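Local atomic coordinates of hypothetical protein PA3696 (Pseudomonas aeruginosa, PDB entry 1YOX), a protein that is of unknown function but belongs to the AIM24 family, named for mitochondrial biogenesis and grouped with the cupins, and assembles here from three subunits. Residues C[98-103]-C[158-163]; C[17-22]-C[91-96]; C[130-135]-C[191-196]; C[172-177]-C[211-216]; C[27-32]-C[122-127]. One frame throughout, in Å; residues are numbered along the deposited sequence.

Contact 1: C[98-103]-C[158-163]; sequences GSVVAV and FVHAGG
Ser99 and Val101 each exchange two backbone hydrogen bonds with the opposing strand, Ser99 with Ala161 and Val101 with Val159. Three of the four bonds are nearly straight, among them Val101 N to Val159 O at 2.9 Å. The fourth, from Ser99 N to Ala161 O, is bent to 138° at the hydrogen, close to where the pairing runs out into Gly163. Weaker CA-H...O contacts supplement these bonds: Phe158 CA is 3.3 Å from Val101 O, and past the last bonded pair, where the pairing ends, Gly98 CA, with no side chain in the way, comes to 3.2 Å from Ala161 O. Strands 98-103 and 158-162 run antiparallel, their axes 4.7 Å apart, at one end of a six-stranded antiparallel sheet in which 98-104 is an outermost strand within the chain, consistent with the cupin-like beta fold expected from the AIM24 family's place in the cupin clan. On the face carrying Val101 and Val159, each valine holds CG2 between its backbone N and carbonyl carbon, and the two methyls press together at a tight 3.4 Å while the side chains cross at a slant. This face continues to Cys114 of strand 111-115. The other face carries Val100, Ala102, Phe158 and His160. Ala102 CB packs 3.7 Å from Phe158 CE2, and Phe158 CB lies 4.3 Å from Val100 CG1. Because His160 has CG opposite its own N (chi1 169°), its imidazole reaches the start of the partner strand obliquely, CE1 3.4 Å from Gly98 O, with Val100 CG2 at the ring edge. Tyr96 meets His160 edge-to-face, and Tyr10 does the same with Phe158.

Contact 2: C[17-22]-C[91-96]; sequences MQTVEI and AFAAPY
Phe92 lays its benzyl group beside two aliphatic side chains of strand 19-22. Its CB is 3.9 Å from Val20 CG1, the two side chains crossing at a slant. Farther out, Ile22 crosses the phenyl at about a right angle and sets CG1 in the plane of the ring, at its edge, 3.8 Å from Phe92 CE1. The Phe92 carbonyl oxygen is gripped twice. Val20 N reaches it at 2.8 Å in a nearly straight bond, and Thr19 OG1 hydrogen-bonds to the same Phe92 O, also at 2.8 Å, but from 62° above the carbonyl plane. The hydroxyl is carried there by chi1 of 168°, which sets OG1 opposite the backbone N. Phe92 N returns a bond to Val20 O, completing the antiparallel hydrogen-bonded pair. Beyond Ala93 the chains part. A water takes over, 2.8 Å from Ala94 N, though its approach to Gln18 O is too short to be trusted. On the other face, Glu21 CB lies 4.2 Å from Ala91 CB, while the Glu21 carboxylate meets Tyr39 OH, Arg11 and Arg168 of a second subunit. The pair forms the middle of a four-stranded antiparallel sheet, with strand 9-13 next to 19-24 and strand 37-40 next to 88-92, and Val20 and Phe92 pack onto Leu120 and Cys121 of strand 119-123.

Contact 3: C[130-135]-C[191-196]; sequences IAFTKR and YDVQLA
Phe132 and Tyr191 meet from strands 132-134 and 191-195, which point almost the same way (7°) but run 10.4 Å apart, so the space between them is bridged by side chains rather than backbone bonds. The Tyr191 ring turns its edge to the face of Phe132 in a T-shaped stack, with planes at 86° and centroids 5.6 Å apart. The touching atom is Tyr191 CE1, which stands above one face of the phenyl, off toward its rim, 4.0 Å from Phe132 CG. The two side chains reach past each other in opposite directions: Phe132, with CG opposite its backbone N (chi1 -171°), extends toward the 191-195 strand, and the Tyr191 OH travels back to lie 3.8 Å from Phe132 CB and 3.5 Å from Ala131 O. At the far end of the phenyl, Phe132 CE2 rests 4.3 Å from Val193 CG2. Lys134, itself exposed, stretches its chain across the same gap, placing NZ 4.2 Å from Val193 O. Ala131 and Phe132 both face Leu148, a classic beta bulge at the corner the chain turns at Ala131. Leu148 also packs against both Phe132 and Tyr191; Phe146 touches Phe132, and the Phe185 ring meets that of Tyr191. On the 191-195 strand, Gln194 NE2 donates to Asp192 OD1 at 3.1 Å. Across the gap, by contrast, the contact rests chiefly on the T-shaped stack and apolar packing, which joins two sheets of the chain near the surface without a continuous network of backbone bonds.

Contact 4: C[172-177]-C[211-216]; sequences GETLRV and LTTLKG
Leu175 and Leu214 exchange two backbone hydrogen bonds, and so do Val177 and Thr212. The shortest is Leu214 N to Leu175 O at 2.7 Å, which is nearly straight; Val177 N to Thr212 O follows at 2.8 Å. Toward Gly172 and Gly216 the bonding weakens: Gly216 N makes a weak bond to Glu173 O at 3.4 Å, and the bond from Gly172 N to Gly216 O, though short, is also weak, sharply bent at 118°. CA-H...O contacts fill the gaps, the closest running from Thr174 CA to Leu214 O at 3.3 Å. These are antiparallel strands of a three-stranded sheet in which 210-216 is the centre, flanked by 173-178 and 189-195. At the outer side of 173-178, Leu175, Arg176 and Val177 pair antiparallel with a strand of a third subunit, so the sheet runs on through the interface. Among the side chains, the face of Leu175, Val177, Thr212 and Leu214 is largely apolar: Leu175 and Leu214 meet through CB atoms 4.3 Å apart, and both touch Leu170, while Thr212 OG1 is bonded to Thr179 OG1. The face of Thr174, Arg176, Thr213 and Lys215 is mixed. There Thr174 CG2 meets Thr213 CG2 at 4.0 Å, and Arg176 lies alongside Thr213, CG 3.6 Å from Thr213 OG1. Arg176 bends at chi3 (-52°), and its NH2 hydrogen-bonds to Ile44 O of the third subunit.

Contact 5: C[27-32]-C[122-127]; sequences GETVIA and AAYGTR
Ile31 carries the contact with Ala122, Tyr124 and Thr126. Its CB sits 4.0 Å from Ala122 O, which also accepts the bond from Ile31 N at 2.7 Å, an almost straight one. With chi1 at 68°, CG1 is tucked between the backbone N and the carbonyl carbon, 3.4 Å from Ala122 O and within packing distance of Ala122 CB. The other branch, CG2, meets the edge of the Tyr124 ring near its plane, 4.0 Å from Tyr124 CD1. At the tip, Ile31 CD1 reaches Thr126 O at 4.0 Å. Ala122 N returns a bond to Ile31 O, so the two residues form an antiparallel hydrogen-bonded pair in the middle of a six-stranded sheet. Strand 119-123 then ends in a type II turn from Ala123 to Thr126, whose Ala123 O takes both Thr126 N and Thr126 OG1, the hydroxyl lying 2.7 Å away on a lone pair. Within the turn, Tyr124 N bonds to Thr29 O from 44° above the carbonyl plane. Tyr124 and Thr29 lie alongside each other, CB to CB 3.5 Å; the His79 ring meets that of Tyr124, and Thr29 OG1 pairs with Thr81 OG1. Val30 CG2 comes to 3.2 Å from Ala122 O.

Contacts 1, 2 and 5 cluster together, and contacts 3 and 4 pair up on the side of the chain's centre away from contacts 2 and 5. Contacts 1 and 2, with centres 9 Å apart, are stitched by Gln18, whose OE1 lies 2.9 Å from Val100 N and whose N lies 3.0 Å from Gly98 O. Contact 2 meets contact 5 where Phe92 CE2 packs 3.5 Å from Ala32 CB, and contacts 1 and 5 share a sheet through neighbouring strands 156-162 and 119-123. Between contacts 3 and 4, Gln194 O is 2.8 Å from Leu211 N. Their centres lie about 27 to 32 Å from those of contacts 2 and 5. Contact 2 reaches the second subunit, contacts 3 and 4 the third.

Contact 1: C[98-103]-C[158-163]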
# COMPACT_ATOMS: atom_id res chain seq x y z
N GLY C 98 -5.12 -2.47 -0.62
CA GLY C 98 -5.78 -3.35 -1.55
C GLY C 98 -7.24 -3.02 -1.69
O GLY C 98 -7.71 -2.02 -1.17
N SER C 99 -7.96 -3.88 -2.39
CA SER C 99 -9.32 -3.53 -2.73
C SER C 99 -10.40 -4.32 -2.00
O SER C 99 -10.15 -5.35 -1.41
CB SER C 99 -9.51 -3.55 -4.25
OG SER C 99 -8.86 -4.67 -4.79
N VAL C 100 -11.60 -3.81 -2.06
CA VAL C 100 -12.72 -4.35 -1.33
C VAL C 100 -13.61 -5.03 -2.37
O VAL C 100 -13.71 -4.56 -3.49
CB VAL C 100 -13.45 -3.22 -0.56
CG1 VAL C 100 -14.67 -3.72 0.15
CG2 VAL C 100 -12.48 -2.53 0.44
N VAL C 101 -14.22 -6.15 -2.03
CA VAL C 101 -15.26 -6.72 -2.89
C VAL C 101 -16.46 -7.07 -2.04
O VAL C 101 -16.32 -7.63 -0.93
CB VAL C 101 -14.83 -8.00 -3.71
CG1 VAL C 101 -14.12 -7.62 -5.04
CG2 VAL C 101 -14.02 -8.95 -2.89
N ALA C 102 -17.63 -6.71 -2.55
CA ALA C 102 -18.90 -7.10 -1.93
C ALA C 102 -19.21 -8.46 -2.48
O ALA C 102 -19.04 -8.71 -3.66
CB ALA C 102 -20.00 -6.11 -2.28
N VAL C 103 -19.61 -9.38 -1.63
CA VAL C 103 -20.02 -10.67 -2.12
C VAL C 103 -21.41 -10.92 -1.54
O VAL C 103 -21.59 -10.93 -0.32
CB VAL C 103 -19.01 -11.80 -1.75
CG1 VAL C 103 -19.52 -13.17 -2.20
CG2 VAL C 103 -17.61 -11.53 -2.35
N PHE C 158 -18.36 -8.30 2.92
CA PHE C 158 -17.33 -7.53 2.24
C PHE C 158 -15.99 -8.10 2.69
O PHE C 158 -15.73 -8.27 3.90
CB PHE C 158 -17.43 -6.04 2.58
CG PHE C 158 -18.78 -5.44 2.30
CD1 PHE C 158 -19.83 -5.62 3.21
CD2 PHE C 158 -19.02 -4.75 1.11
CE1 PHE C 158 -21.10 -5.10 2.94
CE2 PHE C 158 -20.29 -4.20 0.83
CZ PHE C 158 -21.33 -4.38 1.75
N VAL C 159 -15.17 -8.44 1.70
CA VAL C 159 -13.90 -9.05 1.98
C VAL C 159 -12.84 -8.17 1.31
O VAL C 159 -13.15 -7.47 0.36
CB VAL C 159 -13.82 -10.58 1.52
CG1 VAL C 159 -14.82 -11.47 2.29
CG2 VAL C 159 -14.00 -10.74 0.04
N HIS C 160 -11.61 -8.23 1.81
CA HIS C 160 -10.55 -7.38 1.29
C HIS C 160 -9.40 -8.21 0.69
O HIS C 160 -8.95 -9.17 1.31
CB HIS C 160 -10.07 -6.49 2.44
CG HIS C 160 -8.82 -5.73 2.15
ND1 HIS C 160 -8.83 -4.42 1.74
CD2 HIS C 160 -7.51 -6.09 2.23
CE1 HIS C 160 -7.58 -4.00 1.59
NE2 HIS C 160 -6.77 -4.99 1.88
N ALA C 161 -8.91 -7.81 -0.48
CA ALA C 161 -7.73 -8.44 -1.11
C ALA C 161 -6.52 -7.51 -1.15
O ALA C 161 -6.57 -6.45 -1.77
CB ALA C 161 -8.07 -8.93 -2.53
N GLY C 162 -5.43 -7.91 -0.48
CA GLY C 162 -4.17 -7.11 -0.49
C GLY C 162 -3.54 -7.07 -1.87
O GLY C 162 -3.43 -8.11 -2.56
N GLY C 163 -3.11 -5.88 -2.30
CA GLY C 163 -2.58 -5.73 -3.65
C GLY C 163 -3.74 -5.82 -4.62
O GLY C 163 -4.73 -5.12 -4.45

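Contact 2: C[17-22]-C[91-96]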
# COMPACT_ATOMS: atom_id res chain seq x y z
N MSE C 17 -6.85 1.28 -3.78
CA MSE C 17 -6.96 1.08 -2.35
C MSE C 17 -8.33 1.53 -1.90
O MSE C 17 -8.75 2.66 -2.16
CB MSE C 17 -5.86 1.79 -1.59
CG MSE C 17 -4.53 1.10 -1.69
SE MSE C 17 -3.02 2.22 -1.11
CE MSE C 17 -2.98 3.58 -2.48
N GLN C 18 -9.02 0.64 -1.21
CA GLN C 18 -10.46 0.80 -1.05
C GLN C 18 -10.98 0.75 0.38
O GLN C 18 -10.42 0.06 1.27
CB GLN C 18 -11.20 -0.19 -1.97
CG GLN C 18 -10.92 0.10 -3.45
CD GLN C 18 -11.67 -0.78 -4.44
OE1 GLN C 18 -12.12 -1.90 -4.14
NE2 GLN C 18 -11.80 -0.28 -5.66
N THR C 19 -12.07 1.49 0.58
CA THR C 19 -12.85 1.46 1.80
C THR C 19 -14.37 1.34 1.51
O THR C 19 -14.87 1.80 0.50
CB THR C 19 -12.55 2.69 2.63
OG1 THR C 19 -13.51 2.81 3.69
CG2 THR C 19 -12.61 3.91 1.81
N VAL C 20 -15.10 0.71 2.42
CA VAL C 20 -16.51 0.49 2.24
C VAL C 20 -17.34 1.35 3.18
O VAL C 20 -17.25 1.24 4.40
CB VAL C 20 -16.90 -1.03 2.32
CG1 VAL C 20 -16.70 -1.58 3.72
CG2 VAL C 20 -18.36 -1.21 1.88
N GLU C 21 -18.14 2.22 2.60
CA GLU C 21 -19.01 3.06 3.37
C GLU C 21 -20.39 2.42 3.33
O GLU C 21 -21.02 2.35 2.27
CB GLU C 21 -19.04 4.50 2.85
CG GLU C 21 -19.78 5.44 3.80
CD GLU C 21 -20.29 6.69 3.12
OE1 GLU C 21 -19.61 7.73 3.20
OE2 GLU C 21 -21.36 6.63 2.48
N ILE C 22 -20.81 1.93 4.48
CA ILE C 22 -22.08 1.25 4.67
C ILE C 22 -23.13 2.27 5.07
O ILE C 22 -22.93 3.05 6.01
CB ILE C 22 -21.98 0.20 5.80
CG1 ILE C 22 -20.80 -0.79 5.57
CG2 ILE C 22 -23.36 -0.50 6.01
CD1 ILE C 22 -20.98 -1.77 4.41
N ALA C 91 -17.92 3.81 7.73
CA ALA C 91 -16.96 3.27 6.76
C ALA C 91 -15.90 2.33 7.41
O ALA C 91 -15.51 2.51 8.58
CB ALA C 91 -16.29 4.40 5.97
N PHE C 92 -15.45 1.34 6.62
CA PHE C 92 -14.51 0.31 7.06
C PHE C 92 -13.44 0.13 6.00
O PHE C 92 -13.74 0.26 4.82
CB PHE C 92 -15.21 -1.04 7.30
CG PHE C 92 -16.33 -0.97 8.29
CD1 PHE C 92 -17.66 -0.94 7.86
CD2 PHE C 92 -16.05 -0.89 9.65
CE1 PHE C 92 -18.68 -0.85 8.75
CE2 PHE C 92 -17.07 -0.80 10.58
CZ PHE C 92 -18.40 -0.79 10.14
N ALA C 93 -12.20 -0.13 6.45
CA ALA C 93 -11.06 -0.50 5.57
C ALA C 93 -10.11 -1.46 6.31
O ALA C 93 -9.96 -1.39 7.55
CB ALA C 93 -10.31 0.71 5.13
N ALA C 94 -9.49 -2.36 5.55
CA ALA C 94 -8.48 -3.27 6.11
C ALA C 94 -7.18 -2.49 6.44
O ALA C 94 -6.96 -1.40 5.91
CB ALA C 94 -8.21 -4.41 5.15
N PRO C 95 -6.32 -3.05 7.33
CA PRO C 95 -5.09 -2.34 7.69
C PRO C 95 -3.89 -2.59 6.79
O PRO C 95 -2.75 -2.46 7.23
CB PRO C 95 -4.83 -2.81 9.12
CG PRO C 95 -5.51 -4.19 9.21
CD PRO C 95 -6.47 -4.33 8.06
N TYR C 96 -4.14 -2.93 5.53
CA TYR C 96 -3.07 -3.07 4.52
C TYR C 96 -3.70 -2.77 3.15
O TYR C 96 -4.92 -2.89 3.00
CB TYR C 96 -2.41 -4.46 4.59
CG TYR C 96 -3.37 -5.62 4.60
CD1 TYR C 96 -3.71 -6.29 3.43
CD2 TYR C 96 -3.94 -6.05 5.80
CE1 TYR C 96 -4.62 -7.35 3.45
CE2 TYR C 96 -4.83 -7.10 5.82
CZ TYR C 96 -5.18 -7.73 4.65
OH TYR C 96 -6.07 -8.76 4.72
O HOH W 1 -9.93 -1.91 2.78

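Contact 3: C[130-135]-C[191-196]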
# COMPACT_ATOMS: atom_id res chain seq x y z
N ILE C 130 -15.49 -20.25 12.50
CA ILE C 130 -14.18 -20.74 12.08
C ILE C 130 -14.32 -22.06 11.34
O ILE C 130 -14.89 -23.03 11.86
CB ILE C 130 -13.26 -20.96 13.29
CG1 ILE C 130 -12.98 -19.65 14.01
CG2 ILE C 130 -11.93 -21.60 12.87
CD1 ILE C 130 -12.45 -19.87 15.40
N ALA C 131 -13.77 -22.11 10.13
CA ALA C 131 -13.76 -23.32 9.34
C ALA C 131 -12.42 -24.08 9.44
O ALA C 131 -12.30 -25.22 8.97
CB ALA C 131 -14.05 -22.96 7.91
N PHE C 132 -11.42 -23.44 10.05
CA PHE C 132 -10.03 -23.92 10.00
C PHE C 132 -9.11 -22.99 10.80
O PHE C 132 -9.13 -21.79 10.59
CB PHE C 132 -9.55 -23.99 8.53
CG PHE C 132 -8.21 -24.68 8.35
CD1 PHE C 132 -8.10 -26.07 8.51
CD2 PHE C 132 -7.09 -23.95 8.00
CE1 PHE C 132 -6.88 -26.72 8.35
CE2 PHE C 132 -5.85 -24.60 7.83
CZ PHE C 132 -5.75 -25.99 8.00
N THR C 133 -8.34 -23.55 11.73
CA THR C 133 -7.27 -22.82 12.42
C THR C 133 -6.02 -23.69 12.52
O THR C 133 -6.10 -24.85 12.94
CB THR C 133 -7.66 -22.34 13.84
OG1 THR C 133 -8.72 -23.15 14.36
CG2 THR C 133 -8.13 -20.91 13.82
N LYS C 134 -4.87 -23.14 12.16
CA LYS C 134 -3.66 -23.92 12.09
C LYS C 134 -2.44 -23.02 12.16
O LYS C 134 -2.22 -22.17 11.28
CB LYS C 134 -3.65 -24.74 10.80
CG LYS C 134 -3.20 -26.19 10.96
CD LYS C 134 -2.80 -26.76 9.60
CE LYS C 134 -2.69 -28.28 9.63
NZ LYS C 134 -2.77 -28.84 8.24
N ARG C 135 -1.64 -23.20 13.21
CA ARG C 135 -0.42 -22.42 13.39
C ARG C 135 0.51 -22.42 12.16
O ARG C 135 0.42 -21.48 11.38
CB ARG C 135 0.30 -22.76 14.69
CG ARG C 135 -0.61 -22.92 15.90
CD ARG C 135 -0.96 -24.40 16.10
NE ARG C 135 -0.86 -24.83 17.49
CZ ARG C 135 0.29 -25.00 18.16
NH1 ARG C 135 1.46 -24.74 17.58
NH2 ARG C 135 0.27 -25.41 19.43
N TYR C 191 -9.23 -27.94 0.02
CA TYR C 191 -8.00 -27.23 0.33
C TYR C 191 -7.20 -28.02 1.36
O TYR C 191 -7.76 -28.66 2.26
CB TYR C 191 -8.29 -25.82 0.88
CG TYR C 191 -9.08 -25.82 2.18
CD1 TYR C 191 -8.45 -25.68 3.42
CD2 TYR C 191 -10.47 -26.03 2.17
CE1 TYR C 191 -9.17 -25.73 4.61
CE2 TYR C 191 -11.21 -26.07 3.36
CZ TYR C 191 -10.55 -25.92 4.57
OH TYR C 191 -11.29 -25.96 5.75
N ASP C 192 -5.88 -27.99 1.23
CA ASP C 192 -5.03 -28.34 2.35
C ASP C 192 -3.66 -27.73 2.20
O ASP C 192 -3.20 -27.47 1.08
CB ASP C 192 -4.98 -29.86 2.60
CG ASP C 192 -4.08 -30.58 1.62
OD1 ASP C 192 -3.03 -31.10 2.08
OD2 ASP C 192 -4.43 -30.60 0.42
N VAL C 193 -3.04 -27.49 3.34
CA VAL C 193 -1.82 -26.73 3.47
C VAL C 193 -0.67 -27.69 3.72
O VAL C 193 -0.74 -28.55 4.59
CB VAL C 193 -1.92 -25.74 4.66
CG1 VAL C 193 -0.63 -24.94 4.82
CG2 VAL C 193 -3.12 -24.81 4.50
N GLN C 194 0.39 -27.55 2.93
CA GLN C 194 1.60 -28.32 3.12
C GLN C 194 2.80 -27.41 3.21
O GLN C 194 2.84 -26.35 2.60
CB GLN C 194 1.79 -29.31 1.96
CG GLN C 194 0.79 -30.47 1.95
CD GLN C 194 0.68 -31.18 3.29
OE1 GLN C 194 1.67 -31.72 3.80
NE2 GLN C 194 -0.52 -31.19 3.87
N LEU C 195 3.80 -27.82 3.98
CA LEU C 195 5.12 -27.22 3.85
C LEU C 195 5.73 -27.88 2.63
O LEU C 195 5.90 -29.10 2.61
CB LEU C 195 5.98 -27.54 5.07
CG LEU C 195 7.05 -26.58 5.61
CD1 LEU C 195 8.19 -27.45 6.09
CD2 LEU C 195 7.54 -25.51 4.66
N ALA C 196 6.03 -27.08 1.61
CA ALA C 196 6.61 -27.56 0.34
C ALA C 196 8.06 -28.00 0.50
O ALA C 196 8.39 -28.76 1.42
CB ALA C 196 6.49 -26.50 -0.73

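Contact 4: C[172-177]-C[211-216]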
# COMPACT_ATOMS: atom_id res chain seq x y z
N GLY C 172 -13.27 -28.35 -11.91
CA GLY C 172 -12.44 -29.55 -11.75
C GLY C 172 -11.01 -29.34 -12.24
O GLY C 172 -10.58 -29.94 -13.22
N GLU C 173 -10.29 -28.45 -11.56
CA GLU C 173 -8.88 -28.17 -11.86
C GLU C 173 -8.12 -28.16 -10.53
O GLU C 173 -8.74 -28.18 -9.45
CB GLU C 173 -8.74 -26.83 -12.62
CG GLU C 173 -9.21 -26.90 -14.07
CD GLU C 173 -9.23 -25.54 -14.81
OE1 GLU C 173 -8.14 -25.05 -15.20
OE2 GLU C 173 -10.33 -24.99 -15.04
N THR C 174 -6.78 -28.18 -10.60
CA THR C 174 -5.98 -27.99 -9.39
C THR C 174 -5.20 -26.67 -9.39
O THR C 174 -4.45 -26.35 -10.33
CB THR C 174 -5.06 -29.20 -9.07
OG1 THR C 174 -5.77 -30.11 -8.21
CG2 THR C 174 -3.77 -28.76 -8.37
N LEU C 175 -5.41 -25.89 -8.33
CA LEU C 175 -4.68 -24.65 -8.16
C LEU C 175 -3.81 -24.75 -6.92
O LEU C 175 -4.28 -25.12 -5.84
CB LEU C 175 -5.63 -23.45 -8.13
CG LEU C 175 -5.06 -22.02 -8.28
CD1 LEU C 175 -4.16 -21.85 -9.50
CD2 LEU C 175 -6.16 -20.99 -8.29
N ARG C 176 -2.52 -24.49 -7.09
CA ARG C 176 -1.59 -24.37 -5.98
C ARG C 176 -1.30 -22.89 -5.73
O ARG C 176 -0.96 -22.14 -6.65
CB ARG C 176 -0.29 -25.15 -6.23
CG ARG C 176 -0.35 -26.67 -5.86
CD ARG C 176 0.83 -27.45 -6.52
NE ARG C 176 0.89 -27.18 -7.96
CZ ARG C 176 2.01 -27.14 -8.69
NH1 ARG C 176 3.20 -27.36 -8.12
NH2 ARG C 176 1.93 -26.88 -9.99
N VAL C 177 -1.46 -22.49 -4.48
CA VAL C 177 -1.41 -21.09 -4.09
C VAL C 177 -0.47 -20.93 -2.89
O VAL C 177 -0.60 -21.66 -1.89
CB VAL C 177 -2.85 -20.57 -3.75
CG1 VAL C 177 -2.82 -19.21 -3.06
CG2 VAL C 177 -3.74 -20.51 -5.00
N LEU C 211 2.37 -24.06 1.06
CA LEU C 211 1.50 -24.18 -0.11
C LEU C 211 0.10 -24.62 0.24
O LEU C 211 -0.08 -25.42 1.14
CB LEU C 211 2.07 -25.16 -1.12
CG LEU C 211 3.32 -24.73 -1.89
CD1 LEU C 211 3.47 -25.59 -3.17
CD2 LEU C 211 3.30 -23.23 -2.21
N THR C 212 -0.88 -24.08 -0.47
CA THR C 212 -2.27 -24.50 -0.32
C THR C 212 -2.75 -25.04 -1.67
O THR C 212 -2.68 -24.33 -2.69
CB THR C 212 -3.19 -23.35 0.22
OG1 THR C 212 -2.83 -23.07 1.58
CG2 THR C 212 -4.68 -23.74 0.17
N THR C 213 -3.16 -26.31 -1.67
CA THR C 213 -3.67 -26.94 -2.88
C THR C 213 -5.18 -26.92 -2.86
O THR C 213 -5.81 -27.43 -1.92
CB THR C 213 -3.19 -28.37 -3.02
OG1 THR C 213 -1.76 -28.39 -2.98
CG2 THR C 213 -3.65 -28.99 -4.35
N LEU C 214 -5.73 -26.31 -3.90
CA LEU C 214 -7.17 -26.22 -4.12
C LEU C 214 -7.60 -27.17 -5.23
O LEU C 214 -6.97 -27.23 -6.29
CB LEU C 214 -7.56 -24.79 -4.50
CG LEU C 214 -7.36 -23.72 -3.42
CD1 LEU C 214 -7.89 -22.38 -3.90
CD2 LEU C 214 -8.05 -24.10 -2.16
N LYS C 215 -8.70 -27.89 -5.02
CA LYS C 215 -9.18 -28.81 -6.06
C LYS C 215 -10.70 -28.93 -6.07
O LYS C 215 -11.31 -29.17 -5.02
CB LYS C 215 -8.50 -30.18 -5.93
CG LYS C 215 -8.88 -30.96 -4.66
CD LYS C 215 -7.86 -32.09 -4.33
CE LYS C 215 -6.54 -31.56 -3.70
NZ LYS C 215 -6.73 -30.62 -2.52
N GLY C 216 -11.31 -28.75 -7.24
CA GLY C 216 -12.76 -28.91 -7.37
C GLY C 216 -13.51 -27.86 -8.18
O GLY C 216 -13.09 -27.46 -9.26

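Contact 5: C[27-32]-C[122-127]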
# COMPACT_ATOMS: atom_id res chain seq x y z
N GLY C 27 -32.53 1.47 12.72
CA GLY C 27 -32.65 0.10 13.21
C GLY C 27 -31.71 -0.92 12.57
O GLY C 27 -31.63 -2.03 13.09
N GLU C 28 -31.00 -0.56 11.49
CA GLU C 28 -30.14 -1.51 10.74
C GLU C 28 -28.74 -1.71 11.34
O GLU C 28 -28.24 -0.85 12.07
CB GLU C 28 -30.01 -1.11 9.26
CG GLU C 28 -31.29 -1.22 8.43
CD GLU C 28 -31.01 -1.17 6.92
OE1 GLU C 28 -30.01 -0.53 6.51
OE2 GLU C 28 -31.78 -1.78 6.15
N THR C 29 -28.10 -2.82 11.04
CA THR C 29 -26.82 -3.14 11.70
C THR C 29 -25.79 -3.77 10.77
O THR C 29 -26.13 -4.54 9.90
CB THR C 29 -27.02 -4.01 12.95
OG1 THR C 29 -27.87 -3.30 13.85
CG2 THR C 29 -25.68 -4.32 13.68
N VAL C 30 -24.54 -3.38 10.97
CA VAL C 30 -23.40 -4.01 10.30
C VAL C 30 -22.40 -4.52 11.36
O VAL C 30 -22.22 -3.90 12.43
CB VAL C 30 -22.77 -3.06 9.26
CG1 VAL C 30 -22.10 -1.83 9.93
CG2 VAL C 30 -21.81 -3.80 8.36
N ILE C 31 -21.79 -5.67 11.07
CA ILE C 31 -20.81 -6.25 11.98
C ILE C 31 -19.41 -6.20 11.37
O ILE C 31 -19.23 -6.41 10.17
CB ILE C 31 -21.24 -7.66 12.50
CG1 ILE C 31 -21.24 -8.72 11.40
CG2 ILE C 31 -22.63 -7.59 13.15
CD1 ILE C 31 -21.51 -10.16 11.95
N ALA C 32 -18.45 -5.84 12.19
CA ALA C 32 -17.09 -5.64 11.73
C ALA C 32 -16.15 -5.80 12.92
O ALA C 32 -16.56 -5.64 14.07
CB ALA C 32 -16.95 -4.24 11.17
N ALA C 122 -19.80 -7.35 7.49
CA ALA C 122 -20.97 -8.05 7.00
C ALA C 122 -22.25 -7.50 7.62
O ALA C 122 -22.25 -6.91 8.72
CB ALA C 122 -20.85 -9.49 7.30
N ALA C 123 -23.35 -7.72 6.89
CA ALA C 123 -24.69 -7.43 7.34
C ALA C 123 -25.00 -8.20 8.61
O ALA C 123 -24.62 -9.38 8.74
CB ALA C 123 -25.68 -7.79 6.25
N TYR C 124 -25.66 -7.53 9.56
CA TYR C 124 -26.21 -8.22 10.71
C TYR C 124 -27.03 -9.42 10.21
O TYR C 124 -27.72 -9.33 9.19
CB TYR C 124 -27.06 -7.28 11.58
CG TYR C 124 -27.50 -7.95 12.87
CD1 TYR C 124 -26.54 -8.45 13.76
CD2 TYR C 124 -28.85 -8.14 13.17
CE1 TYR C 124 -26.92 -9.11 14.95
CE2 TYR C 124 -29.25 -8.81 14.35
CZ TYR C 124 -28.28 -9.29 15.23
OH TYR C 124 -28.61 -9.93 16.41
N GLY C 125 -26.93 -10.55 10.92
CA GLY C 125 -27.55 -11.81 10.47
C GLY C 125 -26.56 -12.76 9.80
O GLY C 125 -26.84 -13.96 9.62
N THR C 126 -25.40 -12.23 9.40
CA THR C 126 -24.33 -13.07 8.91
C THR C 126 -23.89 -13.94 10.06
O THR C 126 -23.71 -13.46 11.19
CB THR C 126 -23.14 -12.29 8.35
OG1 THR C 126 -23.59 -11.38 7.33
CG2 THR C 126 -22.11 -13.27 7.76
N ARG C 127 -23.75 -15.22 9.77
CA ARG C 127 -23.22 -16.16 10.72
C ARG C 127 -21.73 -16.31 10.40
O ARG C 127 -21.36 -16.73 9.30
CB ARG C 127 -24.01 -17.48 10.62
CG ARG C 127 -25.48 -17.28 11.06
CD ARG C 127 -26.40 -18.48 10.75
NE ARG C 127 -26.78 -18.56 9.33
CZ ARG C 127 -26.56 -19.62 8.55
NH1 ARG C 127 -25.95 -20.70 9.05
NH2 ARG C 127 -26.94 -19.60 7.27